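Local coordinates for epidermin biosynthesis protein EpiD (Staphylococcus aureus, PDB 3QJG), which binds flavin mononucleotide and probably carries out the oxidative decarboxylation of the C-terminal cysteine of the epidermin precursor peptide, at residues A[118-123]-A[160-165]; A[88-93]-A[131-136]; A[13-18]-A[82-87]. All coordinates share one frame; numbering follows the deposited sequence. Where two conformers were deposited one is given.

Contact 1: A[118-123]-A[160-165]; sequences NMNLRM and KKNVVA. With FMN (flavin mononucleotide), chain M.
Met119 and Val163 face each other as an antiparallel hydrogen-bonded pair, and this is the closely packed, buried part of the contact. Met119 N gives its hydrogen to Val163 O at 2.9 Å, and Val163 N returns one to Met119 O, nearly in line with that carbonyl. The two side chains leave on the same side of the sheet and run side by side, with Met119 CG 3.6 Å from Val163 CG1. Beyond them, Asn118 ties the end of the pairing to the cofactor. Its CG stands anti to the backbone N (chi1 -164°), which brings OD1 within 2.8 Å of Ala165 N, a hydrogen bond, while ND2 gives a hydrogen bond to FMN O4. The flavin N3 in turn donates to Asn118 O at 2.7 Å with an angle of 167°, so backbone and amide together read the polar part of the pyrimidine ring. Strand 113-120 runs parallel to its other partners in the mixed sheet of this flavoprotein family; 158-163 is its antiparallel partner, itself paired with 148-153. At the other end the backbones stay close, and Leu121 N reaches Lys161 O at 2.8 Å, the donor standing well above the carbonyl plane. The side chains of Asn120 and Asn162 diverge, however, and waters enter: one accepts from both Asn120 ND2 and Asn162 ND2, a second from Asn120 ND2 and Lys161 N. Asn120 OD1 meanwhile caps the following helix by accepting from Arg122 N. On the exposed side, Leu121 CD2 rests against the aliphatic stem of Lys161, 3.7 Å from its CD.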
loop_
_atom_site.group_PDB
_atom_site.type_symbol
_atom_site.label_atom_id
_atom_site.label_comp_id
_atom_site.label_asym_id
_atom_site.label_seq_id
_atom_site.Cartn_x
_atom_site.Cartn_y
_atom_site.Cartn_z
ATOM N N ASN A 118 -9.189 -37.735 -1.420
ATOM C CA ASN A 118 -7.913 -37.610 -0.724
ATOM C C ASN A 118 -8.122 -36.908 0.597
ATOM O O ASN A 118 -8.385 -35.714 0.638
ATOM C CB ASN A 118 -6.932 -36.855 -1.611
ATOM C CG ASN A 118 -5.474 -37.002 -1.141
ATOM O OD1 ASN A 118 -4.703 -37.764 -1.731
ATOM N ND2 ASN A 118 -5.090 -36.248 -0.082
ATOM N N MET A 119 -8.104 -37.653 1.696
ATOM C CA MET A 119 -8.493 -37.053 2.945
ATOM C C MET A 119 -8.307 -38.003 4.095
ATOM O O MET A 119 -8.248 -39.214 3.904
ATOM C CB MET A 119 -9.944 -36.634 2.846
ATOM C CG MET A 119 -10.907 -37.824 2.694
ATOM S SD MET A 119 -12.616 -37.331 2.413
ATOM C CE MET A 119 -12.525 -36.878 0.723
ATOM N N ASN A 120 -8.186 -37.459 5.297
ATOM C CA ASN A 120 -8.130 -38.287 6.497
ATOM C C ASN A 120 -9.297 -39.250 6.526
ATOM O O ASN A 120 -10.406 -38.893 6.150
ATOM C CB ASN A 120 -8.185 -37.422 7.751
ATOM C CG ASN A 120 -7.940 -38.203 8.984
ATOM O OD1 ASN A 120 -8.884 -38.599 9.666
ATOM N ND2 ASN A 120 -6.672 -38.469 9.280
ATOM N N LEU A 121 -9.050 -40.475 6.949
ATOM C CA LEU A 121 -10.130 -41.459 7.097
ATOM C C LEU A 121 -11.382 -40.952 7.851
ATOM O O LEU A 121 -12.495 -41.346 7.519
ATOM C CB LEU A 121 -9.603 -42.675 7.835
ATOM C CG LEU A 121 -10.536 -43.866 7.918
ATOM C CD1 LEU A 121 -10.961 -44.247 6.527
ATOM C CD2 LEU A 121 -9.776 -44.995 8.603
ATOM N N ARG A 122 -11.210 -40.091 8.856
ATOM C CA ARG A 122 -12.357 -39.589 9.646
ATOM C C ARG A 122 -13.293 -38.811 8.777
ATOM O O ARG A 122 -14.507 -38.808 9.009
ATOM C CB ARG A 122 -11.905 -38.637 10.765
ATOM C CG ARG A 122 -11.072 -39.297 11.796
ATOM C CD ARG A 122 -10.281 -38.306 12.619
ATOM N NE ARG A 122 -9.797 -39.034 13.784
ATOM C CZ ARG A 122 -8.532 -39.347 14.053
ATOM N NH1 ARG A 122 -7.536 -38.954 13.266
ATOM N NH2 ARG A 122 -8.270 -40.055 15.151
ATOM N N MET A 123 -12.725 -38.133 7.784
ATOM C CA MET A 123 -13.521 -37.320 6.919
ATOM C C MET A 123 -14.170 -38.196 5.859
ATOM O O MET A 123 -15.301 -37.952 5.469
ATOM C CB MET A 123 -12.670 -36.227 6.306
ATOM C CG MET A 123 -11.875 -35.372 7.323
ATOM S SD MET A 123 -10.569 -34.472 6.454
ATOM C CE MET A 123 -11.447 -32.961 6.071
ATOM N N LYS A 160 -1.177 -41.604 10.529
ATOM C CA LYS A 160 -2.528 -41.253 10.065
ATOM C C LYS A 160 -3.074 -42.200 8.994
ATOM O O LYS A 160 -2.329 -42.767 8.201
ATOM C CB LYS A 160 -2.538 -39.818 9.523
ATOM C CG LYS A 160 -2.204 -38.778 10.607
ATOM C CD LYS A 160 -2.422 -37.380 10.130
ATOM C CE LYS A 160 -2.209 -36.336 11.271
ATOM N NZ LYS A 160 -2.195 -34.933 10.723
ATOM N N LYS A 161 -4.392 -42.319 8.977
ATOM C CA LYS A 161 -5.116 -43.151 8.025
ATOM C C LYS A 161 -5.768 -42.209 7.018
ATOM O O LYS A 161 -6.351 -41.212 7.381
ATOM C CB LYS A 161 -6.183 -44.004 8.754
ATOM C CG LYS A 161 -5.623 -44.957 9.790
ATOM C CD LYS A 161 -6.737 -45.847 10.450
ATOM C CE LYS A 161 -6.208 -47.123 11.141
ATOM N NZ LYS A 161 -6.175 -47.016 12.637
ATOM N N ASN A 162 -5.651 -42.536 5.743
ATOM C CA ASN A 162 -6.052 -41.642 4.678
ATOM C C ASN A 162 -6.627 -42.478 3.572
ATOM O O ASN A 162 -6.213 -43.644 3.409
ATOM C CB ASN A 162 -4.809 -40.971 4.096
ATOM C CG ASN A 162 -4.276 -39.851 4.958
ATOM O OD1 ASN A 162 -3.174 -39.954 5.483
ATOM N ND2 ASN A 162 -5.059 -38.761 5.105
ATOM N N VAL A 163 -7.589 -41.908 2.851
ATOM C CA VAL A 163 -7.816 -42.278 1.473
ATOM C C VAL A 163 -6.928 -41.338 0.644
ATOM O O VAL A 163 -6.879 -40.152 0.902
ATOM C CB VAL A 163 -9.294 -42.158 1.077
ATOM C CG1 VAL A 163 -9.744 -40.706 0.909
ATOM C CG2 VAL A 163 -9.539 -42.906 -0.157
ATOM N N VAL A 164 -6.239 -41.868 -0.348
ATOM C CA VAL A 164 -5.231 -41.094 -1.077
ATOM C C VAL A 164 -5.383 -41.155 -2.604
ATOM O O VAL A 164 -5.944 -42.096 -3.147
ATOM C CB VAL A 164 -3.837 -41.641 -0.648
ATOM C CG1 VAL A 164 -2.777 -41.069 -1.505
ATOM C CG2 VAL A 164 -3.576 -41.310 0.827
ATOM N N ALA A 165 -4.933 -40.109 -3.304
ATOM C CA ALA A 165 -4.914 -40.113 -4.780
ATOM C C ALA A 165 -3.979 -41.232 -5.254
ATOM O O ALA A 165 -2.970 -41.490 -4.637
ATOM C CB ALA A 165 -4.475 -38.727 -5.353
HETATM N N1 FMN M . -8.681 -31.574 3.285
HETATM C C2 FMN M . -8.988 -32.721 2.600
HETATM O O2 FMN M . -10.163 -33.000 2.388
HETATM N N3 FMN M . -8.007 -33.566 2.192
HETATM C C4 FMN M . -6.698 -33.295 2.446
HETATM O O4 FMN M . -5.899 -34.114 2.057
HETATM C C4A FMN M . -6.342 -32.147 3.149
HETATM N N5 FMN M . -5.029 -31.822 3.423
HETATM C C5A FMN M . -4.739 -30.655 4.055
HETATM C C6 FMN M . -3.421 -30.358 4.374
HETATM C C7 FMN M . -3.123 -29.175 5.019
HETATM C C7M FMN M . -1.712 -28.787 5.354
HETATM C C8 FMN M . -4.161 -28.303 5.370
HETATM C C8M FMN M . -3.911 -27.021 6.127
HETATM C C9 FMN M . -5.476 -28.622 5.101
HETATM C C9A FMN M . -5.780 -29.802 4.439
HETATM N N10 FMN M . -7.113 -30.127 4.192
HETATM C C10 FMN M . -7.373 -31.286 3.545
HETATM C "C1'" FMN M . -8.284 -29.258 4.573
HETATM C "C2'" FMN M . -8.819 -28.509 3.355
HETATM O "O2'" FMN M . -7.744 -27.829 2.678
HETATM C "C3'" FMN M . -9.908 -27.630 3.851
HETATM O "O3'" FMN M . -11.023 -28.402 4.359
HETATM C "C4'" FMN M . -10.380 -26.669 2.760
HETATM O "O4'" FMN M . -11.509 -25.933 3.203
HETATM C "C5'" FMN M . -10.843 -27.364 1.522
HETATM O "O5'" FMN M . -11.022 -26.347 0.553
HETATM P P FMN M . -11.155 -26.698 -1.010
HETATM O O1P FMN M . -11.859 -25.542 -1.649
HETATM O O2P FMN M . -11.934 -27.965 -1.149
HETATM O O3P FMN M . -9.908 -26.750 -1.789
HETATM O O HOH W 1 -4.728 -37.109 7.497
HETATM O O HOH W 2 -5.611 -40.575 10.895
#

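Contact 2: A[88-93]-A[131-136]; sequences NTINKI and NNIRLL. With FMN (flavin mononucleotide), chain M.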
loop_
_atom_site.group_PDB
_atom_site.type_symbol
_atom_site.label_atom_id
_atom_site.label_comp_id
_atom_site.label_asym_id
_atom_site.label_seq_id
_atom_site.Cartn_x
_atom_site.Cartn_y
_atom_site.Cartn_z
ATOM N N ASN A 88 -14.376 -31.276 1.284
ATOM C CA ASN A 88 -15.188 -30.088 1.037
ATOM C C ASN A 88 -15.667 -29.990 -0.355
ATOM O O ASN A 88 -16.849 -29.688 -0.553
ATOM C CB ASN A 88 -14.385 -28.806 1.395
ATOM C CG ASN A 88 -15.007 -27.544 0.910
ATOM O OD1 ASN A 88 -15.970 -27.096 1.469
ATOM N ND2 ASN A 88 -14.349 -26.859 -0.108
ATOM N N THR A 89 -14.727 -30.084 -1.340
ATOM C CA THR A 89 -15.114 -30.036 -2.701
ATOM C C THR A 89 -16.127 -31.165 -3.072
ATOM O O THR A 89 -17.139 -30.887 -3.706
ATOM C CB THR A 89 -13.893 -29.998 -3.611
ATOM O OG1 THR A 89 -13.245 -28.718 -3.492
ATOM C CG2 THR A 89 -14.254 -30.271 -5.058
ATOM N N ILE A 90 -15.937 -32.392 -2.601
ATOM C CA ILE A 90 -16.865 -33.495 -2.942
ATOM C C ILE A 90 -18.303 -33.148 -2.437
ATOM O O ILE A 90 -19.326 -33.284 -3.166
ATOM C CB ILE A 90 -16.304 -34.849 -2.391
ATOM C CG1 ILE A 90 -15.172 -35.339 -3.282
ATOM C CG2 ILE A 90 -17.387 -35.967 -2.197
ATOM C CD1 ILE A 90 -14.284 -36.390 -2.650
ATOM N N ASN A 91 -18.347 -32.644 -1.211
ATOM C CA ASN A 91 -19.605 -32.359 -0.551
ATOM C C ASN A 91 -20.288 -31.070 -1.132
ATOM O O ASN A 91 -21.537 -30.952 -1.186
ATOM C CB ASN A 91 -19.396 -32.248 0.939
ATOM C CG ASN A 91 -18.977 -33.527 1.563
ATOM O OD1 ASN A 91 -19.483 -34.610 1.207
ATOM N ND2 ASN A 91 -18.022 -33.450 2.482
ATOM N N LYS A 92 -19.481 -30.113 -1.539
ATOM C CA LYS A 92 -20.015 -28.956 -2.247
ATOM C C LYS A 92 -20.596 -29.426 -3.609
ATOM O O LYS A 92 -21.721 -29.036 -3.983
ATOM C CB LYS A 92 -18.971 -27.864 -2.453
ATOM C CG LYS A 92 -18.542 -27.056 -1.205
ATOM C CD LYS A 92 -18.462 -25.611 -1.448
ATOM C CE LYS A 92 -17.792 -24.720 -0.436
ATOM N NZ LYS A 92 -17.091 -23.560 -1.186
ATOM N N ILE A 93 -19.817 -30.205 -4.370
ATOM C CA ILE A 93 -20.323 -30.764 -5.609
ATOM C C ILE A 93 -21.588 -31.620 -5.418
ATOM O O ILE A 93 -22.529 -31.448 -6.161
ATOM C CB ILE A 93 -19.311 -31.545 -6.384
ATOM C CG1 ILE A 93 -18.124 -30.638 -6.789
ATOM C CG2 ILE A 93 -19.959 -32.046 -7.645
ATOM C CD1 ILE A 93 -16.928 -31.392 -7.203
ATOM N N ASN A 131 -22.674 -40.260 2.171
ATOM C CA ASN A 131 -23.965 -40.107 1.479
ATOM C C ASN A 131 -23.791 -39.372 0.112
ATOM O O ASN A 131 -24.462 -39.663 -0.881
ATOM C CB ASN A 131 -24.868 -39.245 2.293
ATOM C CG ASN A 131 -25.307 -39.902 3.556
ATOM O OD1 ASN A 131 -25.128 -41.099 3.746
ATOM N ND2 ASN A 131 -25.894 -39.134 4.432
ATOM N N ASN A 132 -22.926 -38.368 0.143
ATOM C CA ASN A 132 -22.631 -37.546 -1.019
ATOM C C ASN A 132 -21.893 -38.277 -2.096
ATOM O O ASN A 132 -22.160 -38.069 -3.274
ATOM C CB ASN A 132 -21.901 -36.271 -0.572
ATOM C CG ASN A 132 -22.841 -35.238 0.016
ATOM O OD1 ASN A 132 -24.035 -35.327 -0.191
ATOM N ND2 ASN A 132 -22.305 -34.237 0.737
ATOM N N ILE A 133 -20.916 -39.099 -1.734
ATOM C CA ILE A 133 -20.264 -39.983 -2.698
ATOM C C ILE A 133 -21.261 -40.909 -3.402
ATOM O O ILE A 133 -21.218 -41.028 -4.626
ATOM C CB ILE A 133 -19.152 -40.803 -2.040
ATOM C CG1 ILE A 133 -17.927 -39.927 -1.759
ATOM C CG2 ILE A 133 -18.787 -42.053 -2.905
ATOM C CD1 ILE A 133 -17.022 -39.580 -3.051
ATOM N N ARG A 134 -22.211 -41.499 -2.651
ATOM C CA ARG A 134 -23.256 -42.361 -3.204
ATOM C C ARG A 134 -24.181 -41.652 -4.181
ATOM O O ARG A 134 -24.520 -42.215 -5.228
ATOM C CB ARG A 134 -24.139 -42.941 -2.080
ATOM C CG ARG A 134 -23.441 -43.873 -1.113
ATOM C CD ARG A 134 -24.490 -44.615 -0.244
ATOM N NE ARG A 134 -24.876 -43.873 0.971
ATOM C CZ ARG A 134 -24.337 -44.049 2.187
ATOM N NH1 ARG A 134 -23.364 -44.944 2.408
ATOM N NH2 ARG A 134 -24.774 -43.323 3.198
ATOM N N LEU A 135 -24.607 -40.434 -3.805
ATOM C CA LEU A 135 -25.354 -39.519 -4.684
ATOM C C LEU A 135 -24.555 -39.113 -5.927
ATOM O O LEU A 135 -25.041 -39.066 -7.060
ATOM C CB LEU A 135 -25.642 -38.242 -3.915
ATOM C CG LEU A 135 -27.027 -37.806 -3.501
ATOM C CD1 LEU A 135 -27.814 -38.840 -2.659
ATOM C CD2 LEU A 135 -26.905 -36.400 -2.782
ATOM N N LEU A 136 -23.310 -38.773 -5.736
ATOM C CA LEU A 136 -22.502 -38.434 -6.919
ATOM C C LEU A 136 -22.495 -39.625 -7.907
ATOM O O LEU A 136 -22.712 -39.446 -9.137
ATOM C CB LEU A 136 -21.124 -37.968 -6.489
ATOM C CG LEU A 136 -21.042 -36.540 -5.921
ATOM C CD1 LEU A 136 -19.587 -36.277 -5.377
ATOM C CD2 LEU A 136 -21.394 -35.421 -6.989
HETATM N N1 FMN M . -8.681 -31.574 3.285
HETATM C C2 FMN M . -8.988 -32.721 2.600
HETATM O O2 FMN M . -10.163 -33.000 2.388
HETATM N N3 FMN M . -8.007 -33.566 2.192
HETATM C C4 FMN M . -6.698 -33.295 2.446
HETATM O O4 FMN M . -5.899 -34.114 2.057
HETATM C C4A FMN M . -6.342 -32.147 3.149
HETATM N N5 FMN M . -5.029 -31.822 3.423
HETATM C C5A FMN M . -4.739 -30.655 4.055
HETATM C C6 FMN M . -3.421 -30.358 4.374
HETATM C C7 FMN M . -3.123 -29.175 5.019
HETATM C C7M FMN M . -1.712 -28.787 5.354
HETATM C C8 FMN M . -4.161 -28.303 5.370
HETATM C C8M FMN M . -3.911 -27.021 6.127
HETATM C C9 FMN M . -5.476 -28.622 5.101
HETATM C C9A FMN M . -5.780 -29.802 4.439
HETATM N N10 FMN M . -7.113 -30.127 4.192
HETATM C C10 FMN M . -7.373 -31.286 3.545
HETATM C "C1'" FMN M . -8.284 -29.258 4.573
HETATM C "C2'" FMN M . -8.819 -28.509 3.355
HETATM O "O2'" FMN M . -7.744 -27.829 2.678
HETATM C "C3'" FMN M . -9.908 -27.630 3.851
HETATM O "O3'" FMN M . -11.023 -28.402 4.359
HETATM C "C4'" FMN M . -10.380 -26.669 2.760
HETATM O "O4'" FMN M . -11.509 -25.933 3.203
HETATM C "C5'" FMN M . -10.843 -27.364 1.522
HETATM O "O5'" FMN M . -11.022 -26.347 0.553
HETATM P P FMN M . -11.155 -26.698 -1.010
HETATM O O1P FMN M . -11.859 -25.542 -1.649
HETATM O O2P FMN M . -11.934 -27.965 -1.149
HETATM O O3P FMN M . -9.908 -26.750 -1.789
#
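Asn91 and Asn132 join two helices that lie against the central sheet of a Rossmann-like flavoprotein fold: helix 87-94, which follows strand 79-85, and helix 127-138. Their local axes come within 9.1 Å and are inclined at 56°. The polar part of the interface is one amide-to-amide hydrogen bond, Asn132 ND2 to Asn91 OD1 at 2.9 Å. It is straight at the hydrogen (165°), and the acceptor lies almost in the amide plane of Asn132; from the Asn91 side, however, the donor sits above the carbonyl plane. The two side chains meet at about a right angle. Asn91 ND2 bonds to Gly96 O of a second subunit, so the Asn91 amide connects the helix pair to the subunit interface. The apolar part is made by Ile90, Ile93, Ile133 and Leu136. Ile90 CG2 is touched by both Ile133 CD1, at 3.7 Å, and Leu136 CD1, at 3.9 Å. Farther along the helix, Ile93 CG2 meets Leu136 CD2 at 3.7 Å, the two side chains crossing nearly perpendicularly. Ile90 also lies on Ile115 and Met119 of strand 113-120, which places this packing between helices and sheet. The ligand bonds come from the first turn of 88-93, from residues that do not touch 131-136. Thr89 OG1 donates to the phosphate oxygen FMN O2P. With its CG anti to the backbone N (chi1 168°), Asn88 turns its amide to the same phosphate, and its ND2 donates to FMN O2P at 2.9 Å, nearly straight.

Contact 3: A[13-18]-A[82-87]; sequences CGSVNS and ILPATS. With FMN (flavin mononucleotide), chain M.
Phosphate oxygen FMN O2P is gripped by three donors: Thr86 OG1 reaches FMN O2P at 2.6 Å, and Asn88 ND2 and Thr89 OG1 of the following helix join it. Across the contact Gly14, at the centre of an inverse gamma turn, donates from its N to FMN O3P at 2.9 Å, so the loop 13-18 and the segment 82-87 hold the phosphate together. Thr86, the N-cap of helix 87-94, keeps OG1 between its backbone N and carbonyl carbon (chi1 54°), where it also accepts from Thr89 N. Between the two segments, Cys13 CB sits 3.2 Å from Pro84 O, SG packs on Ile82 CG2, and Thr86 CG2 also touches CB. Cys13 N makes a weak hydrogen bond to Pro84 O. These are the loops that leave the C-terminal ends of the neighbouring parallel strands 7-12 and 79-85, the usual cofactor site of a Rossmann-like fold, and FMN lies across them. Ser18 OG bonds to Cys13 O at 2.8 Å, within the carbonyl plane, and curls the loop 13-18 back on itself. The same Ser18 OG lies against the ring of Pro84, 3.1 Å from its CG; this proline follows a cis peptide bond. Of the ribityl chain, O2' lies very close to Gly14 O. The flavin ring is held at two of its oxygens: Ser15 OG bonds FMN O4 at 2.6 Å, and Ser87 N donates to FMN O2 at 2.9 Å. At the far end of the ring system, Val16 CG2 touches the methyl carbon C7M.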
loop_
_atom_site.group_PDB
_atom_site.type_symbol
_atom_site.label_atom_id
_atom_site.label_comp_id
_atom_site.label_asym_id
_atom_site.label_seq_id
_atom_site.Cartn_x
_atom_site.Cartn_y
_atom_site.Cartn_z
ATOM N N CYS A 13 -7.328 -29.464 -5.323
ATOM C CA CYS A 13 -7.956 -28.937 -4.133
ATOM C C CYS A 13 -6.902 -28.706 -3.014
ATOM O O CYS A 13 -5.707 -29.007 -3.187
ATOM C CB CYS A 13 -9.037 -29.884 -3.697
ATOM S SG CYS A 13 -10.428 -30.113 -4.838
ATOM N N GLY A 14 -7.366 -28.219 -1.870
ATOM C CA GLY A 14 -6.531 -27.878 -0.709
ATOM C C GLY A 14 -6.000 -29.020 0.157
ATOM O O GLY A 14 -6.499 -29.316 1.279
ATOM N N SER A 15 -4.948 -29.629 -0.347
ATOM C CA SER A 15 -4.331 -30.823 0.256
ATOM C C SER A 15 -2.871 -30.802 -0.122
ATOM O O SER A 15 -2.516 -30.299 -1.198
ATOM C CB SER A 15 -5.005 -32.092 -0.340
ATOM O OG SER A 15 -4.414 -33.309 0.072
ATOM N N VAL A 16 -2.027 -31.418 0.701
ATOM C CA VAL A 16 -0.614 -31.431 0.417
ATOM C C VAL A 16 -0.291 -32.302 -0.814
ATOM O O VAL A 16 0.687 -32.057 -1.478
ATOM C CB VAL A 16 0.265 -31.846 1.634
ATOM C CG1 VAL A 16 1.739 -32.015 1.181
ATOM C CG2 VAL A 16 0.190 -30.788 2.703
ATOM N N ASN A 17 -1.120 -33.302 -1.099
ATOM C CA ASN A 17 -0.946 -34.117 -2.298
ATOM C C ASN A 17 -1.018 -33.349 -3.631
ATOM O O ASN A 17 -0.407 -33.785 -4.615
ATOM C CB ASN A 17 -1.798 -35.394 -2.294
ATOM C CG ASN A 17 -1.094 -36.596 -1.559
ATOM O OD1 ASN A 17 0.131 -36.602 -1.364
ATOM N ND2 ASN A 17 -1.875 -37.594 -1.157
ATOM N N SER A 18 -1.609 -32.155 -3.636
ATOM C CA SER A 18 -1.503 -31.250 -4.811
ATOM C C SER A 18 -0.097 -30.910 -5.227
ATOM O O SER A 18 0.149 -30.541 -6.349
ATOM C CB SER A 18 -2.282 -29.974 -4.559
ATOM O OG SER A 18 -3.669 -30.254 -4.664
ATOM N N ILE A 82 -11.054 -34.387 -10.559
ATOM C CA ILE A 82 -10.655 -33.699 -9.360
ATOM C C ILE A 82 -9.567 -34.527 -8.634
ATOM O O ILE A 82 -9.821 -35.639 -8.127
ATOM C CB ILE A 82 -11.850 -33.383 -8.460
ATOM C CG1 ILE A 82 -13.019 -32.847 -9.283
ATOM C CG2 ILE A 82 -11.431 -32.375 -7.413
ATOM C CD1 ILE A 82 -14.226 -32.544 -8.491
ATOM N N LEU A 83 -8.345 -34.001 -8.605
ATOM C CA LEU A 83 -7.201 -34.743 -8.062
ATOM C C LEU A 83 -6.145 -33.785 -7.502
ATOM O O LEU A 83 -5.574 -32.980 -8.264
ATOM C CB LEU A 83 -6.566 -35.630 -9.149
ATOM C CG LEU A 83 -5.603 -36.672 -8.583
ATOM C CD1 LEU A 83 -5.373 -37.848 -9.515
ATOM C CD2 LEU A 83 -4.284 -36.042 -8.158
ATOM N N PRO A 84 -5.898 -33.837 -6.183
ATOM C CA PRO A 84 -6.622 -34.550 -5.105
ATOM C C PRO A 84 -7.953 -33.872 -4.818
ATOM O O PRO A 84 -8.027 -32.646 -4.893
ATOM C CB PRO A 84 -5.736 -34.356 -3.897
ATOM C CG PRO A 84 -4.948 -33.062 -4.219
ATOM C CD PRO A 84 -4.759 -33.058 -5.668
ATOM N N ALA A 85 -8.944 -34.651 -4.390
ATOM C CA ALA A 85 -10.252 -34.184 -4.131
ATOM C C ALA A 85 -10.414 -34.211 -2.646
ATOM O O ALA A 85 -10.345 -35.299 -2.073
ATOM C CB ALA A 85 -11.342 -35.109 -4.778
ATOM N N THR A 86 -10.632 -33.015 -2.068
ATOM C CA THR A 86 -10.962 -32.832 -0.689
ATOM C C THR A 86 -12.370 -33.213 -0.411
ATOM O O THR A 86 -13.250 -33.158 -1.313
ATOM C CB THR A 86 -10.842 -31.355 -0.254
ATOM O OG1 THR A 86 -11.617 -30.512 -1.125
ATOM C CG2 THR A 86 -9.384 -30.912 -0.258
ATOM N N SER A 87 -12.600 -33.547 0.855
ATOM C CA SER A 87 -13.935 -33.727 1.326
ATOM C C SER A 87 -14.867 -32.517 1.071
ATOM O O SER A 87 -16.035 -32.711 0.667
ATOM C CB SER A 87 -13.889 -34.023 2.810
ATOM O OG SER A 87 -15.120 -34.525 3.201
HETATM N N1 FMN M . -8.681 -31.574 3.285
HETATM C C2 FMN M . -8.988 -32.721 2.600
HETATM O O2 FMN M . -10.163 -33.000 2.388
HETATM N N3 FMN M . -8.007 -33.566 2.192
HETATM C C4 FMN M . -6.698 -33.295 2.446
HETATM O O4 FMN M . -5.899 -34.114 2.057
HETATM C C4A FMN M . -6.342 -32.147 3.149
HETATM N N5 FMN M . -5.029 -31.822 3.423
HETATM C C5A FMN M . -4.739 -30.655 4.055
HETATM C C6 FMN M . -3.421 -30.358 4.374
HETATM C C7 FMN M . -3.123 -29.175 5.019
HETATM C C7M FMN M . -1.712 -28.787 5.354
HETATM C C8 FMN M . -4.161 -28.303 5.370
HETATM C C8M FMN M . -3.911 -27.021 6.127
HETATM C C9 FMN M . -5.476 -28.622 5.101
HETATM C C9A FMN M . -5.780 -29.802 4.439
HETATM N N10 FMN M . -7.113 -30.127 4.192
HETATM C C10 FMN M . -7.373 -31.286 3.545
HETATM C "C1'" FMN M . -8.284 -29.258 4.573
HETATM C "C2'" FMN M . -8.819 -28.509 3.355
HETATM O "O2'" FMN M . -7.744 -27.829 2.678
HETATM C "C3'" FMN M . -9.908 -27.630 3.851
HETATM O "O3'" FMN M . -11.023 -28.402 4.359
HETATM C "C4'" FMN M . -10.380 -26.669 2.760
HETATM O "O4'" FMN M . -11.509 -25.933 3.203
HETATM C "C5'" FMN M . -10.843 -27.364 1.522
HETATM O "O5'" FMN M . -11.022 -26.347 0.553
HETATM P P FMN M . -11.155 -26.698 -1.010
HETATM O O1P FMN M . -11.859 -25.542 -1.649
HETATM O O2P FMN M . -11.934 -27.965 -1.149
HETATM O O3P FMN M . -9.908 -26.750 -1.789
#

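In the fold
All three contacts border one FMN: contact 3 holds its phosphate, ribityl chain and flavin oxygens, contact 1 its N3 and O4, and contact 2 the phosphate from the start of helix 87-94. Contacts 1 and 3 are about 11 Å apart between centres, on neighbouring strands 113-120 and 79-85; Asn118 OD1 lies 2.9 Å from Asn17 ND2, a probable hydrogen bond. Contact 2 is about 14 Å from contact 3, centre to centre, and follows directly from its strand, with Thr89 OG1 3.4 Å from Cys13 SG. Contacts 1 and 2 meet where Met119 CE packs on Ile90 CD1 at 3.8 Å. Cys98 O of the second subunit also bonds to the FMN.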